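Local coordinates for tryptophan synthase alpha chain (Chlamydia trachomatis, PDB 6V82), which probably cleaves indoleglycerol phosphate to indole and glyceraldehyde 3-phosphate, as the alpha subunit in the last step of tryptophan biosynthesis, at residues Ala215-Leu218 / Asn219-Gly223. Numbering follows the deposited sequence.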
loop_
_atom_site.group_PDB
_atom_site.type_symbol
_atom_site.label_atom_id
_atom_site.label_comp_id
_atom_site.label_asym_id
_atom_site.label_seq_id
_atom_site.Cartn_x
_atom_site.Cartn_y
_atom_site.Cartn_z
ATOM N N ALA A 215 -30.772 -6.141 -48.941
ATOM C CA ALA A 215 -30.711 -6.404 -50.375
ATOM C C ALA A 215 -29.275 -6.634 -50.826
ATOM O O ALA A 215 -29.009 -7.504 -51.664
ATOM C CB ALA A 215 -31.340 -5.251 -51.151
ATOM N N HIS A 216 -28.332 -5.874 -50.262
ATOM C CA HIS A 216 -26.925 -6.055 -50.597
ATOM C C HIS A 216 -26.439 -7.447 -50.205
ATOM O O HIS A 216 -25.776 -8.134 -50.994
ATOM C CB HIS A 216 -26.088 -4.984 -49.903
ATOM C CG HIS A 216 -24.624 -5.104 -50.171
ATOM N ND1 HIS A 216 -24.052 -4.705 -51.361
ATOM C CD2 HIS A 216 -23.614 -5.588 -49.408
ATOM C CE1 HIS A 216 -22.751 -4.929 -51.316
ATOM N NE2 HIS A 216 -22.459 -5.464 -50.143
ATOM N N VAL A 217 -26.766 -7.878 -48.982
ATOM C CA VAL A 217 -26.323 -9.178 -48.487
ATOM C C VAL A 217 -26.886 -10.309 -49.344
ATOM O O VAL A 217 -26.187 -11.284 -49.646
ATOM C CB VAL A 217 -26.711 -9.334 -47.004
ATOM C CG1 VAL A 217 -26.694 -10.800 -46.590
ATOM C CG2 VAL A 217 -25.777 -8.516 -46.136
ATOM N N LEU A 218 -28.149 -10.189 -49.771
ATOM C CA LEU A 218 -28.815 -11.257 -50.514
ATOM C C LEU A 218 -28.239 -11.481 -51.915
ATOM O O LEU A 218 -28.571 -12.496 -52.537
ATOM C CB LEU A 218 -30.317 -10.967 -50.602
ATOM C CG LEU A 218 -31.063 -10.934 -49.266
ATOM C CD1 LEU A 218 -32.470 -10.396 -49.434
ATOM C CD2 LEU A 218 -31.086 -12.304 -48.599
ATOM N N ASN A 219 -27.394 -10.573 -52.420
ATOM C CA ASN A 219 -26.705 -10.811 -53.689
ATOM C C ASN A 219 -25.872 -12.088 -53.657
ATOM O O ASN A 219 -25.680 -12.729 -54.697
ATOM C CB ASN A 219 -25.787 -9.635 -54.032
ATOM C CG ASN A 219 -26.506 -8.508 -54.743
ATOM O OD1 ASN A 219 -27.374 -8.740 -55.587
ATOM N ND2 ASN A 219 -26.135 -7.271 -54.411
ATOM N N TYR A 220 -25.349 -12.453 -52.487
ATOM C CA TYR A 220 -24.421 -13.571 -52.341
ATOM C C TYR A 220 -24.810 -14.541 -51.240
ATOM O O TYR A 220 -24.355 -15.691 -51.263
ATOM C CB TYR A 220 -22.998 -13.050 -52.064
ATOM C CG TYR A 220 -22.920 -12.112 -50.871
ATOM C CD1 TYR A 220 -22.992 -10.734 -51.034
ATOM C CD2 TYR A 220 -22.797 -12.613 -49.575
ATOM C CE1 TYR A 220 -22.935 -9.881 -49.940
ATOM C CE2 TYR A 220 -22.741 -11.767 -48.475
ATOM C CZ TYR A 220 -22.809 -10.406 -48.662
ATOM O OH TYR A 220 -22.754 -9.575 -47.563
ATOM N N SER A 221 -25.622 -14.121 -50.280
ATOM C CA SER A 221 -26.062 -14.947 -49.174
ATOM C C SER A 221 -27.457 -15.484 -49.463
ATOM O O SER A 221 -28.241 -14.855 -50.177
ATOM C CB SER A 221 -26.065 -14.138 -47.876
ATOM O OG SER A 221 -26.515 -14.922 -46.781
ATOM N N ASP A 222 -27.757 -16.664 -48.911
ATOM C CA ASP A 222 -29.087 -17.245 -49.054
ATOM C C ASP A 222 -30.104 -16.629 -48.101
ATOM O O ASP A 222 -31.300 -16.903 -48.226
ATOM C CB ASP A 222 -29.013 -18.759 -48.848
ATOM C CG ASP A 222 -28.185 -19.439 -49.918
ATOM O OD1 ASP A 222 -28.537 -19.296 -51.108
ATOM O OD2 ASP A 222 -27.167 -20.083 -49.577
ATOM N N GLY A 223 -29.661 -15.807 -47.162
ATOM C CA GLY A 223 -30.575 -15.063 -46.319
ATOM C C GLY A 223 -29.796 -14.036 -45.534
ATOM O O GLY A 223 -28.565 -13.995 -45.579
#
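Y220 folds its ring back over the last turn of helix 211-218, so that the carbonyl oxygen of V217 lies over the centre of one ring face, 3.3 Å from the plane. Its first torsion explains the pose: at chi1 55° CG sits between the backbone N and the carbonyl carbon, turning the ring toward the helix. From CB outward, CG is 3.6 Å from V217 O and CD1 and CD2 lie at similar range; CE1 comes 3.5 Å from H216 O, and CZ is 3.7 Å from V217 CA. At the tip, OH lies alongside the CG2 methyl of V217 and is hydrogen-bonded to D204, while F191 meets the ring edge-to-face.

The same V217 oxygen also accepts two backbone hydrogen bonds. S221 N, four residues on, bonds to it at 3.0 Å, and Y220 N does so from three residues on; N219 N likewise bonds to H216 O three residues back. The other V217 methyl, CG1, packs on S221 CB at 3.6 Å, and L218 CD2 rests on G223 CA at the same distance. S221 OG donates to G223 O at 2.6 Å, on a carbonyl lone pair, and is also hydrogen-bonded to D204 N of strand 202-205. The example illustrates how a helix C-terminus passes into a strand: the short alpha-beta loop that leads from helix 211-218 into strand 223-226, the eighth strand of the TIM barrel.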